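Local coordinates for protein multicopper oxidase (Pseudomonas thermotolerans, PDB 6VOW) that probably oxidises phenolic, lignin-related substrates at a blue copper centre and passes the electrons to a trinuclear copper cluster that reduces dioxygen to water, as laccases do, at residues M49-G54 / W174-Q179; P58-G63 / L145-V150; P207-E212 / R289-K294. All coordinates share one frame; numbering follows the deposited sequence.

Overall arrangement
The chain has the three-cupredoxin build expected of a laccase-like multicopper oxidase, and the three contacts lie in its first two beta domains. Contact 2 (58-63 with 145-150) joins edge strand 57-62 to the end of helix 141-146 within the first. Contact 1 (49-54 with 174-179) links that domain to strand 165-174 of the second and probably helps hold the two together; it lies about 14 Å from contact 2 between centres, and W174 touches G148. Contact 3 (207-212 with 289-294) pairs strands of the second domain, its centre about 19 Å from that of contact 1. Along the chain, contact 1 encloses contact 2, and contact 3 follows. Contact 2 comes near the copper cluster; contacts 1 and 3 are domain packing.

Contact 1. Residues M49-G54 / W174-Q179; sequences MELVPG and WHVDEQ
W174 receives the tip of L51 over one face of its indole: CD1 of L51 stands 3.8 Å from the centroid of the five-membered ring, 16° off the ring normal, a CH-pi contact. The branched leucine suits this place: with CG beside its backbone N (chi1 -86°), its second methyl also reaches the ring, CD2 of L51 lying 3.9 Å from NE1 of W174. M49 adds a Met-aromatic contact, its SD 5.1 Å from the centroid of the six-membered ring in an oblique approach. V176 continues the apolar surface, with CG1 4.2 Å from CD1 of L51 and CG2 4.2 Å from CG2 of V52. At D177 the chain makes an Asx turn: OD1 of D177 accepts from N of Q179, which comes from above the carboxylate plane, and also from N of A181, so an aspartate suits the turn. V52 packs against this turn, its CG2 3.8 Å from O of D177 and its CG1 3.1 Å from O of E178, close for a methyl against a carbonyl oxygen. No hydrogen bond crosses the contact; van der Waals packing, part of it against carbonyl oxygens, joins the segments. R199 hydrogen-bonds to O of V176 and of D177. The loop after strand 37-49 thus rests on the end of strand 165-174, L51 and V52 also touching strand 200-203 and V176 reaching T57 on strand 57-62.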
ATOM      1  N   MET A  49      -8.717 -14.416 -16.051  1.00 47.07           N
ATOM      2  CA  MET A  49      -9.207 -14.768 -14.735  1.00 45.03           C
ATOM      3  C   MET A  49     -10.688 -14.856 -14.763  1.00 50.12           C
ATOM      4  O   MET A  49     -11.327 -14.031 -15.389  1.00 55.26           O
ATOM      5  CB  MET A  49      -8.891 -13.647 -13.825  1.00 44.02           C
ATOM      6  CG  MET A  49      -7.452 -13.536 -13.605  1.00 50.88           C
ATOM      7  SD  MET A  49      -7.184 -12.373 -12.334  1.00 53.43           S
ATOM      8  CE  MET A  49      -8.038 -13.029 -10.876  1.00 51.76           C
ATOM      9  N   GLU A  50     -11.218 -15.842 -14.044  1.00 53.30           N
ATOM     10  CA  GLU A  50     -12.677 -16.104 -13.941  1.00 51.33           C
ATOM     11  C   GLU A  50     -12.969 -15.478 -12.657  1.00 50.14           C
ATOM     12  O   GLU A  50     -12.913 -16.146 -11.639  1.00 62.97           O
ATOM     13  CB  GLU A  50     -13.013 -17.631 -13.896  1.00 52.32           C
ATOM     14  CG  GLU A  50     -14.425 -18.081 -14.348  1.00 57.96           C
ATOM     15  CD  GLU A  50     -14.644 -19.601 -14.235  1.00 76.10           C
ATOM     16  OE1 GLU A  50     -13.664 -20.395 -14.014  1.00 71.00           O
ATOM     17  OE2 GLU A  50     -15.830 -19.999 -14.350  1.00 69.69           O
ATOM     18  N   LEU A  51     -13.154 -14.171 -12.668  1.00 49.22           N
ATOM     19  CA  LEU A  51     -13.584 -13.467 -11.449  1.00 45.60           C
ATOM     20  C   LEU A  51     -15.069 -13.518 -11.286  1.00 58.19           C
ATOM     21  O   LEU A  51     -15.578 -13.564 -10.172  1.00 69.26           O
ATOM     22  CB  LEU A  51     -13.218 -12.009 -11.539  1.00 51.83           C
ATOM     23  CG  LEU A  51     -11.852 -11.534 -11.122  1.00 43.38           C
ATOM     24  CD1 LEU A  51     -11.760 -10.110 -11.588  1.00 50.91           C
ATOM     25  CD2 LEU A  51     -11.702 -11.576  -9.639  1.00 51.61           C
ATOM     26  N   VAL A  52     -15.762 -13.408 -12.411  1.00 65.83           N
ATOM     27  CA  VAL A  52     -17.173 -13.565 -12.427  1.00 53.60           C
ATOM     28  C   VAL A  52     -17.334 -14.947 -12.994  1.00 59.23           C
ATOM     29  O   VAL A  52     -16.893 -15.164 -14.132  1.00 56.26           O
ATOM     30  CB  VAL A  52     -17.822 -12.493 -13.297  1.00 56.19           C
ATOM     31  CG1 VAL A  52     -19.294 -12.760 -13.507  1.00 54.81           C
ATOM     32  CG2 VAL A  52     -17.674 -11.140 -12.629  1.00 56.52           C
ATOM     33  N   PRO A  53     -17.904 -15.904 -12.193  1.00 62.81           N
ATOM     34  CA  PRO A  53     -18.136 -17.231 -12.739  1.00 58.22           C
ATOM     35  C   PRO A  53     -18.627 -17.142 -14.186  1.00 69.96           C
ATOM     36  O   PRO A  53     -19.371 -16.195 -14.549  1.00 63.12           O
ATOM     37  CB  PRO A  53     -19.188 -17.822 -11.782  1.00 65.98           C
ATOM     38  CG  PRO A  53     -18.766 -17.289 -10.459  1.00 57.38           C
ATOM     39  CD  PRO A  53     -18.246 -15.878 -10.758  1.00 63.09           C
ATOM     40  N   GLY A  54     -18.099 -18.049 -15.010  1.00 63.26           N
ATOM     41  CA  GLY A  54     -18.572 -18.247 -16.365  1.00 64.89           C
ATOM     42  C   GLY A  54     -18.099 -17.217 -17.369  1.00 63.69           C
ATOM     43  O   GLY A  54     -18.600 -17.197 -18.483  1.00 69.69           O
ATOM     44  N   TRP A 174     -12.322  -4.863  -7.961  1.00 37.84           N
ATOM     45  CA  TRP A 174     -12.103  -4.923  -9.363  1.00 40.01           C
ATOM     46  C   TRP A 174     -13.188  -4.216 -10.114  1.00 41.58           C
ATOM     47  O   TRP A 174     -14.375  -4.518  -9.931  1.00 43.91           O
ATOM     48  CB  TRP A 174     -12.148  -6.360  -9.806  1.00 40.31           C
ATOM     49  CG  TRP A 174     -10.989  -7.185  -9.381  1.00 41.75           C
ATOM     50  CD1 TRP A 174     -10.881  -7.955  -8.240  1.00 43.85           C
ATOM     51  CD2 TRP A 174      -9.803  -7.395 -10.118  1.00 41.75           C
ATOM     52  NE1 TRP A 174      -9.693  -8.590  -8.231  1.00 47.16           N
ATOM     53  CE2 TRP A 174      -9.005  -8.269  -9.379  1.00 46.98           C
ATOM     54  CE3 TRP A 174      -9.313  -6.896 -11.339  1.00 48.73           C
ATOM     55  CZ2 TRP A 174      -7.766  -8.698  -9.824  1.00 46.27           C
ATOM     56  CZ3 TRP A 174      -8.065  -7.304 -11.758  1.00 54.91           C
ATOM     57  CH2 TRP A 174      -7.294  -8.195 -11.003  1.00 40.69           C
ATOM     58  N   HIS A 175     -12.756  -3.381 -11.046  1.00 45.37           N
ATOM     59  CA  HIS A 175     -13.615  -2.700 -11.986  1.00 44.72           C
ATOM     60  C   HIS A 175     -13.976  -3.666 -13.084  1.00 42.08           C
ATOM     61  O   HIS A 175     -13.518  -3.547 -14.174  1.00 42.82           O
ATOM     62  CB  HIS A 175     -12.875  -1.559 -12.663  1.00 40.42           C
ATOM     63  CG  HIS A 175     -12.291  -0.559 -11.744  1.00 38.76           C
ATOM     64  ND1 HIS A 175     -11.231  -0.824 -10.910  1.00 49.57           N
ATOM     65  CD2 HIS A 175     -12.572   0.743 -11.578  1.00 48.76           C
ATOM     66  CE1 HIS A 175     -10.942   0.258 -10.209  1.00 46.50           C
ATOM     67  NE2 HIS A 175     -11.746   1.214 -10.583  1.00 43.33           N
ATOM     68  N   VAL A 176     -14.831  -4.624 -12.791  1.00 43.86           N
ATOM     69  CA  VAL A 176     -15.368  -5.483 -13.813  1.00 43.64           C
ATOM     70  C   VAL A 176     -16.876  -5.456 -13.650  1.00 49.84           C
ATOM     71  O   VAL A 176     -17.368  -5.320 -12.531  1.00 54.62           O
ATOM     72  CB  VAL A 176     -14.769  -6.909 -13.736  1.00 48.97           C
ATOM     73  CG1 VAL A 176     -13.269  -6.825 -13.758  1.00 54.29           C
ATOM     74  CG2 VAL A 176     -15.225  -7.672 -12.531  1.00 51.97           C
ATOM     75  N   ASP A 177     -17.617  -5.530 -14.763  1.00 57.28           N
ATOM     76  CA  ASP A 177     -19.090  -5.529 -14.688  1.00 57.10           C
ATOM     77  C   ASP A 177     -19.565  -6.909 -14.274  1.00 54.40           C
ATOM     78  O   ASP A 177     -18.794  -7.727 -13.872  1.00 63.60           O
ATOM     79  CB  ASP A 177     -19.745  -5.024 -15.994  1.00 52.07           C
ATOM     80  CG  ASP A 177     -19.454  -5.931 -17.217  1.00 55.92           C
ATOM     81  OD1 ASP A 177     -18.843  -7.000 -17.037  1.00 71.48           O
ATOM     82  OD2 ASP A 177     -19.865  -5.609 -18.362  1.00 77.95           O
ATOM     83  N   GLU A 178     -20.850  -7.166 -14.382  1.00 65.04           N
ATOM     84  CA  GLU A 178     -21.405  -8.470 -14.152  1.00 71.45           C
ATOM     85  C   GLU A 178     -21.019  -9.609 -15.129  1.00 66.87           C
ATOM     86  O   GLU A 178     -21.344 -10.775 -14.820  1.00 92.02           O
ATOM     87  CB  GLU A 178     -22.954  -8.360 -14.006  1.00 82.95           C
ATOM     88  CG  GLU A 178     -23.436  -7.934 -12.602  1.00 89.57           C
ATOM     89  CD  GLU A 178     -23.794  -6.467 -12.454  1.00 90.34           C
ATOM     90  OE1 GLU A 178     -23.253  -5.611 -13.208  1.00 91.61           O
ATOM     91  OE2 GLU A 178     -24.625  -6.184 -11.546  1.00 93.02           O
ATOM     92  N   GLN A 179     -20.344  -9.332 -16.259  1.00 73.14           N
ATOM     93  CA  GLN A 179     -19.929 -10.393 -17.251  1.00 82.79           C
ATOM     94  C   GLN A 179     -18.380 -10.516 -17.401  1.00 82.48           C
ATOM     95  O   GLN A 179     -17.795 -11.038 -18.411  1.00 79.46           O
ATOM     96  CB  GLN A 179     -20.656 -10.149 -18.578  1.00 89.45           C
ATOM     97  CG  GLN A 179     -22.158 -10.495 -18.481  1.00 75.73           C
ATOM     98  CD  GLN A 179     -23.020  -9.331 -17.965  1.00 78.89           C
ATOM     99  OE1 GLN A 179     -23.003  -8.222 -18.501  1.00 64.90           O
ATOM    100  NE2 GLN A 179     -23.796  -9.590 -16.941  1.00 84.65           N
TER

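Contact 2. Residues P58-G63 / L145-V150; sequences PAWGYG and LGRGLV
One backbone hydrogen bond crosses the contact, from N of W60 to O of R147 at 2.8 Å and nearly straight (174°), although the donor lies above the carbonyl plane. A water extends the link, accepting from N of Y62 and donating to O of G148. R147 makes a cation-pi contact over one face of W60: its CZ is 4.2 Å from the centroid of the six-membered ring, the guanidinium and indole planes 32° apart. A bend at chi3 (-149°) lays CD of R147 3.6 Å from the centroid of the five-membered ring, and a hydrogen bond between NH1 and OG of S143 helps fix the guanidinium. With an alanine in place of W60, R147 is likely to lose the aromatic face against its guanidinium, and CD1 of L149 its neighbour. L149 serves two rings, with CD1 near the edge of W60 and CD2 centred over Y62, 3.8 Å from the ring centroid. G148 suits its place because its phi is positive and a CB would strike O of W60 and jam against O of R147. It forms a Schellman motif ending helix 141-146 beside a cupredoxin edge strand, the side chain of V150 about 8 Å from the Cu-O-Cu linkage.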
ATOM      1  N   PRO A  58      -9.953 -10.150 -18.670  1.00 48.40           N
ATOM      2  CA  PRO A  58      -8.678 -10.252 -19.345  1.00 51.85           C
ATOM      3  C   PRO A  58      -7.611  -9.528 -18.531  1.00 44.53           C
ATOM      4  O   PRO A  58      -7.172  -8.529 -18.953  1.00 38.60           O
ATOM      5  CB  PRO A  58      -8.966  -9.593 -20.703  1.00 44.27           C
ATOM      6  CG  PRO A  58      -9.958  -8.509 -20.372  1.00 46.50           C
ATOM      7  CD  PRO A  58     -10.832  -9.143 -19.316  1.00 49.72           C
ATOM      8  N   ALA A  59      -7.265 -10.045 -17.360  1.00 41.04           N
ATOM      9  CA  ALA A  59      -6.414  -9.299 -16.414  1.00 44.17           C
ATOM     10  C   ALA A  59      -4.946  -9.377 -16.777  1.00 37.63           C
ATOM     11  O   ALA A  59      -4.561 -10.159 -17.658  1.00 41.55           O
ATOM     12  CB  ALA A  59      -6.632  -9.813 -14.966  1.00 40.05           C
ATOM     13  N   TRP A  60      -4.134  -8.576 -16.091  1.00 39.79           N
ATOM     14  CA  TRP A  60      -2.658  -8.481 -16.243  1.00 35.94           C
ATOM     15  C   TRP A  60      -2.097  -8.726 -14.863  1.00 45.45           C
ATOM     16  O   TRP A  60      -2.573  -8.140 -13.868  1.00 39.87           O
ATOM     17  CB  TRP A  60      -2.222  -7.040 -16.651  1.00 34.48           C
ATOM     18  CG  TRP A  60      -2.544  -6.727 -18.009  1.00 37.32           C
ATOM     19  CD1 TRP A  60      -3.170  -7.516 -18.890  1.00 42.52           C
ATOM     20  CD2 TRP A  60      -2.237  -5.523 -18.710  1.00 39.25           C
ATOM     21  NE1 TRP A  60      -3.289  -6.881 -20.086  1.00 49.11           N
ATOM     22  CE2 TRP A  60      -2.696  -5.658 -19.979  1.00 38.95           C
ATOM     23  CE3 TRP A  60      -1.586  -4.357 -18.366  1.00 41.51           C
ATOM     24  CZ2 TRP A  60      -2.536  -4.680 -20.948  1.00 58.17           C
ATOM     25  CZ3 TRP A  60      -1.456  -3.346 -19.362  1.00 52.37           C
ATOM     26  CH2 TRP A  60      -1.926  -3.517 -20.592  1.00 55.09           C
ATOM     27  N   GLY A  61      -1.110  -9.610 -14.792  1.00 51.45           N
ATOM     28  CA  GLY A  61      -0.644 -10.120 -13.470  1.00 54.86           C
ATOM     29  C   GLY A  61       0.845 -10.354 -13.397  1.00 52.36           C
ATOM     30  O   GLY A  61       1.467 -10.579 -14.435  1.00 46.68           O
ATOM     31  N   TYR A  62       1.373 -10.261 -12.165  1.00 47.85           N
ATOM     32  CA  TYR A  62       2.690 -10.704 -11.849  1.00 44.07           C
ATOM     33  C   TYR A  62       2.660 -12.168 -11.405  1.00 46.33           C
ATOM     34  O   TYR A  62       2.000 -12.520 -10.426  1.00 39.12           O
ATOM     35  CB  TYR A  62       3.273  -9.903 -10.720  1.00 43.15           C
ATOM     36  CG  TYR A  62       3.367  -8.447 -10.925  1.00 37.39           C
ATOM     37  CD1 TYR A  62       4.304  -7.899 -11.786  1.00 36.66           C
ATOM     38  CD2 TYR A  62       2.515  -7.588 -10.232  1.00 32.18           C
ATOM     39  CE1 TYR A  62       4.410  -6.543 -11.924  1.00 36.51           C
ATOM     40  CE2 TYR A  62       2.630  -6.198 -10.363  1.00 37.44           C
ATOM     41  CZ  TYR A  62       3.575  -5.732 -11.207  1.00 33.50           C
ATOM     42  OH  TYR A  62       3.688  -4.448 -11.394  1.00 37.65           O
ATOM     43  N   GLY A  63       3.380 -13.001 -12.158  1.00 46.99           N
ATOM     44  CA  GLY A  63       3.691 -14.369 -11.775  1.00 45.00           C
ATOM     45  C   GLY A  63       2.506 -15.213 -11.956  1.00 45.16           C
ATOM     46  O   GLY A  63       2.300 -16.114 -11.222  1.00 51.93           O
ATOM     47  N   LEU A 145      -2.543  -1.094 -12.727  1.00 40.46           N
ATOM     48  CA  LEU A 145      -3.004  -1.524 -11.401  1.00 40.58           C
ATOM     49  C   LEU A 145      -4.406  -2.043 -11.484  1.00 43.90           C
ATOM     50  O   LEU A 145      -4.698  -3.079 -10.919  1.00 38.80           O
ATOM     51  CB  LEU A 145      -2.985  -0.406 -10.352  1.00 39.83           C
ATOM     52  CG  LEU A 145      -1.624  -0.052  -9.720  1.00 39.58           C
ATOM     53  CD1 LEU A 145      -0.856   0.928 -10.554  1.00 50.41           C
ATOM     54  CD2 LEU A 145      -1.766   0.593  -8.365  1.00 48.93           C
ATOM     55  N   GLY A 146      -5.259  -1.318 -12.204  1.00 39.38           N
ATOM     56  CA  GLY A 146      -6.623  -1.730 -12.382  1.00 40.44           C
ATOM     57  C   GLY A 146      -6.771  -3.112 -12.931  1.00 40.10           C
ATOM     58  O   GLY A 146      -7.685  -3.855 -12.540  1.00 35.06           O
ATOM     59  N   ARG A 147      -5.909  -3.467 -13.878  1.00 39.29           N
ATOM     60  CA  ARG A 147      -6.026  -4.789 -14.467  1.00 41.94           C
ATOM     61  C   ARG A 147      -5.413  -5.912 -13.677  1.00 37.53           C
ATOM     62  O   ARG A 147      -5.460  -7.039 -14.113  1.00 38.61           O
ATOM     63  CB  ARG A 147      -5.391  -4.800 -15.857  1.00 47.99           C
ATOM     64  CG  ARG A 147      -6.391  -4.509 -16.940  1.00 61.17           C
ATOM     65  CD  ARG A 147      -6.048  -5.192 -18.261  1.00 72.25           C
ATOM     66  NE  ARG A 147      -6.566  -4.309 -19.287  1.00 59.52           N
ATOM     67  CZ  ARG A 147      -6.024  -3.131 -19.567  1.00 58.25           C
ATOM     68  NH1 ARG A 147      -4.917  -2.704 -18.935  1.00 58.10           N
ATOM     69  NH2 ARG A 147      -6.619  -2.367 -20.418  1.00 53.57           N
ATOM     70  N   GLY A 148      -4.799  -5.637 -12.551  1.00 39.43           N
ATOM     71  CA  GLY A 148      -4.280  -6.732 -11.779  1.00 39.45           C
ATOM     72  C   GLY A 148      -2.859  -6.579 -11.349  1.00 38.40           C
ATOM     73  O   GLY A 148      -2.431  -7.399 -10.607  1.00 37.93           O
ATOM     74  N   LEU A 149      -2.133  -5.573 -11.814  1.00 38.00           N
ATOM     75  CA  LEU A 149      -0.697  -5.484 -11.523  1.00 40.28           C
ATOM     76  C   LEU A 149      -0.480  -4.876 -10.195  1.00 36.69           C
ATOM     77  O   LEU A 149      -0.101  -3.727 -10.115  1.00 37.83           O
ATOM     78  CB  LEU A 149       0.094  -4.739 -12.626  1.00 38.94           C
ATOM     79  CG  LEU A 149       0.106  -5.559 -13.912  1.00 35.41           C
ATOM     80  CD1 LEU A 149       0.343  -4.622 -15.077  1.00 51.40           C
ATOM     81  CD2 LEU A 149       1.036  -6.765 -13.973  1.00 40.55           C
ATOM     82  N   VAL A 150      -0.667  -5.725  -9.159  1.00 37.11           N
ATOM     83  CA  VAL A 150      -0.443  -5.399  -7.788  1.00 32.71           C
ATOM     84  C   VAL A 150      -0.078  -6.652  -7.029  1.00 35.31           C
ATOM     85  O   VAL A 150      -0.635  -7.756  -7.310  1.00 35.68           O
ATOM     86  CB  VAL A 150      -1.644  -4.792  -7.091  1.00 34.56           C
ATOM     87  CG1 VAL A 150      -2.047  -3.500  -7.683  1.00 35.18           C
ATOM     88  CG2 VAL A 150      -2.782  -5.718  -7.004  1.00 35.89           C
TER
HETATM   89  O   HOH W   1      -0.897  -9.501 -10.335  1.00 46.18           O

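Contact 3. Residues P207-E212 / R289-K294; sequences PNPTLE and RLATLK
L211 and L293 meet on one face of a parallel strand pair, CD1 of L211 lying 3.9 Å from CD2 of L293. The same CD1 is 3.9 Å from CB of A291, where a small side chain leaves room for the leucine tip. P209 borders this patch, its CD 4.1 Å from CB of A291. The backbones between these side chains form a parallel ladder, in which L211 bonds to the residues flanking L293: N of L211 gives to O of T292 at 2.6 Å, and O of L211 accepts from N of K294. N of T292 gives to O of P209 in a nearly straight bond (175°). On the other face T210 and T292 lie side by side, CG2 of T210 4.1 Å from CB of T292. Further along, E212 and K294 form a salt bridge, OE2 of E212 to NZ of K294 at 3.3 Å, weak as a hydrogen bond. At the opposite end N208 adopts a positive phi, which asparagine tolerates better than most non-glycine residues. With CG anti to N (chi1 -176°) and the amide turned by chi2, ND2 packs over the rim of one face of the R289 guanidinium, the planes 57° apart. L290 and A291 both face L283 in a classic beta bulge. Strand 210-214 is outermost in its sheet, paired with 288-296, which 280-285 flanks, and L211 packs across onto strand 165-174.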
ATOM      1  N   PRO A 207     -13.902 -13.512  -4.321  1.00 54.84           N
ATOM      2  CA  PRO A 207     -14.927 -12.734  -3.618  1.00 54.25           C
ATOM      3  C   PRO A 207     -15.316 -13.525  -2.386  1.00 52.38           C
ATOM      4  O   PRO A 207     -15.736 -14.687  -2.445  1.00 48.36           O
ATOM      5  CB  PRO A 207     -16.074 -12.625  -4.634  1.00 56.81           C
ATOM      6  CG  PRO A 207     -15.901 -13.806  -5.533  1.00 51.55           C
ATOM      7  CD  PRO A 207     -14.433 -14.065  -5.595  1.00 51.81           C
ATOM      8  N   ASN A 208     -15.025 -12.900  -1.274  1.00 51.16           N
ATOM      9  CA  ASN A 208     -15.476 -13.307   0.011  1.00 51.48           C
ATOM     10  C   ASN A 208     -15.106 -14.745   0.369  1.00 47.86           C
ATOM     11  O   ASN A 208     -15.995 -15.581   0.555  1.00 52.98           O
ATOM     12  CB  ASN A 208     -16.986 -13.066   0.127  1.00 59.41           C
ATOM     13  CG  ASN A 208     -17.502 -13.377   1.497  1.00 57.97           C
ATOM     14  OD1 ASN A 208     -16.863 -13.054   2.495  1.00 65.56           O
ATOM     15  ND2 ASN A 208     -18.637 -14.054   1.563  1.00 53.70           N
ATOM     16  N   PRO A 209     -13.805 -15.037   0.468  1.00 40.96           N
ATOM     17  CA  PRO A 209     -13.384 -16.405   0.766  1.00 41.50           C
ATOM     18  C   PRO A 209     -13.523 -16.732   2.254  1.00 44.93           C
ATOM     19  O   PRO A 209     -13.689 -15.850   3.099  1.00 53.02           O
ATOM     20  CB  PRO A 209     -11.943 -16.411   0.320  1.00 39.82           C
ATOM     21  CG  PRO A 209     -11.469 -15.060   0.694  1.00 43.50           C
ATOM     22  CD  PRO A 209     -12.649 -14.147   0.377  1.00 46.11           C
ATOM     23  N   THR A 210     -13.525 -18.024   2.549  1.00 55.32           N
ATOM     24  CA  THR A 210     -13.496 -18.538   3.896  1.00 53.87           C
ATOM     25  C   THR A 210     -12.044 -18.933   4.085  1.00 52.47           C
ATOM     26  O   THR A 210     -11.517 -19.752   3.338  1.00 52.39           O
ATOM     27  CB  THR A 210     -14.481 -19.710   4.076  1.00 52.32           C
ATOM     28  OG1 THR A 210     -14.073 -20.831   3.281  1.00 63.46           O
ATOM     29  CG2 THR A 210     -15.858 -19.294   3.621  1.00 61.31           C
ATOM     30  N   LEU A 211     -11.376 -18.296   5.027  1.00 50.27           N
ATOM     31  CA  LEU A 211      -9.990 -18.640   5.355  1.00 53.02           C
ATOM     32  C   LEU A 211      -9.887 -19.393   6.649  1.00 53.48           C
ATOM     33  O   LEU A 211     -10.349 -18.920   7.697  1.00 54.75           O
ATOM     34  CB  LEU A 211      -9.189 -17.376   5.474  1.00 53.35           C
ATOM     35  CG  LEU A 211      -9.462 -16.579   4.186  1.00 52.03           C
ATOM     36  CD1 LEU A 211      -9.184 -15.132   4.522  1.00 65.41           C
ATOM     37  CD2 LEU A 211      -8.655 -17.094   2.974  1.00 43.91           C
ATOM     38  N   GLU A 212      -9.270 -20.554   6.599  1.00 56.20           N
ATOM     39  CA  GLU A 212      -9.127 -21.382   7.775  1.00 51.96           C
ATOM     40  C   GLU A 212      -7.938 -20.904   8.616  1.00 51.40           C
ATOM     41  O   GLU A 212      -6.867 -20.559   8.086  1.00 54.14           O
ATOM     42  CB  GLU A 212      -9.061 -22.887   7.391  1.00 55.10           C
ATOM     43  CG  GLU A 212     -10.449 -23.458   6.993  1.00 60.80           C
ATOM     44  CD  GLU A 212     -10.473 -24.958   6.627  1.00 75.51           C
ATOM     45  OE1 GLU A 212      -9.527 -25.691   6.998  1.00 78.45           O
ATOM     46  OE2 GLU A 212     -11.457 -25.425   5.981  1.00 75.49           O
ATOM     47  N   ARG A 289     -19.219  -8.468   4.083  1.00 42.08           N
ATOM     48  CA  ARG A 289     -18.156  -9.443   4.332  1.00 43.16           C
ATOM     49  C   ARG A 289     -17.157  -9.387   3.202  1.00 46.55           C
ATOM     50  O   ARG A 289     -17.509  -9.512   2.036  1.00 53.57           O
ATOM     51  CB  ARG A 289     -18.658 -10.874   4.376  1.00 39.72           C
ATOM     52  CG  ARG A 289     -19.704 -11.185   5.380  1.00 43.55           C
ATOM     53  CD  ARG A 289     -20.650 -12.206   4.694  1.00 49.31           C
ATOM     54  NE  ARG A 289     -20.522 -13.574   5.188  1.00 51.64           N
ATOM     55  CZ  ARG A 289     -21.072 -14.630   4.623  1.00 49.00           C
ATOM     56  NH1 ARG A 289     -21.729 -14.527   3.485  1.00 53.28           N
ATOM     57  NH2 ARG A 289     -20.903 -15.836   5.166  1.00 63.32           N
ATOM     58  N   LEU A 290     -15.910  -9.236   3.601  1.00 41.24           N
ATOM     59  CA  LEU A 290     -14.737  -9.335   2.735  1.00 40.94           C
ATOM     60  C   LEU A 290     -14.246 -10.785   2.731  1.00 41.60           C
ATOM     61  O   LEU A 290     -13.829 -11.335   1.724  1.00 39.27           O
ATOM     62  CB  LEU A 290     -13.671  -8.465   3.344  1.00 42.25           C
ATOM     63  CG  LEU A 290     -13.912  -6.960   3.247  1.00 42.43           C
ATOM     64  CD1 LEU A 290     -12.850  -6.142   4.024  1.00 46.05           C
ATOM     65  CD2 LEU A 290     -13.977  -6.649   1.772  1.00 45.70           C
ATOM     66  N   ALA A 291     -14.336 -11.402   3.881  1.00 44.11           N
ATOM     67  CA  ALA A 291     -13.840 -12.729   4.114  1.00 44.03           C
ATOM     68  C   ALA A 291     -14.431 -13.187   5.410  1.00 40.44           C
ATOM     69  O   ALA A 291     -14.777 -12.405   6.270  1.00 44.99           O
ATOM     70  CB  ALA A 291     -12.307 -12.748   4.237  1.00 56.78           C
ATOM     71  N   THR A 292     -14.455 -14.489   5.520  1.00 39.89           N
ATOM     72  CA  THR A 292     -14.808 -15.227   6.656  1.00 50.55           C
ATOM     73  C   THR A 292     -13.580 -16.040   7.173  1.00 44.06           C
ATOM     74  O   THR A 292     -12.988 -16.793   6.429  1.00 52.72           O
ATOM     75  CB  THR A 292     -15.957 -16.166   6.240  1.00 48.33           C
ATOM     76  OG1 THR A 292     -17.052 -15.374   5.784  1.00 58.45           O
ATOM     77  CG2 THR A 292     -16.418 -16.870   7.355  1.00 50.64           C
ATOM     78  N   LEU A 293     -13.323 -15.933   8.466  1.00 46.01           N
ATOM     79  CA  LEU A 293     -12.246 -16.612   9.159  1.00 49.75           C
ATOM     80  C   LEU A 293     -12.884 -17.685   9.966  1.00 46.94           C
ATOM     81  O   LEU A 293     -13.582 -17.384  10.927  1.00 49.83           O
ATOM     82  CB  LEU A 293     -11.547 -15.654  10.115  1.00 50.49           C
ATOM     83  CG  LEU A 293     -10.990 -14.406   9.478  1.00 51.27           C
ATOM     84  CD1 LEU A 293     -10.280 -13.692  10.594  1.00 60.43           C
ATOM     85  CD2 LEU A 293     -10.051 -14.681   8.335  1.00 56.29           C
ATOM     86  N   LYS A 294     -12.693 -18.925   9.522  1.00 55.80           N
ATOM     87  CA  LYS A 294     -13.231 -20.099  10.171  1.00 51.54           C
ATOM     88  C   LYS A 294     -12.158 -20.603  11.052  1.00 45.29           C
ATOM     89  O   LYS A 294     -11.085 -20.947  10.576  1.00 51.83           O
ATOM     90  CB  LYS A 294     -13.613 -21.199   9.153  1.00 54.96           C
ATOM     91  CG  LYS A 294     -14.265 -22.435   9.771  1.00 55.53           C
ATOM     92  CD  LYS A 294     -15.069 -23.276   8.751  1.00 76.01           C
ATOM     93  CE  LYS A 294     -14.239 -24.399   8.088  1.00 74.29           C
ATOM     94  NZ  LYS A 294     -14.599 -24.658   6.656  1.00 78.78           N
TER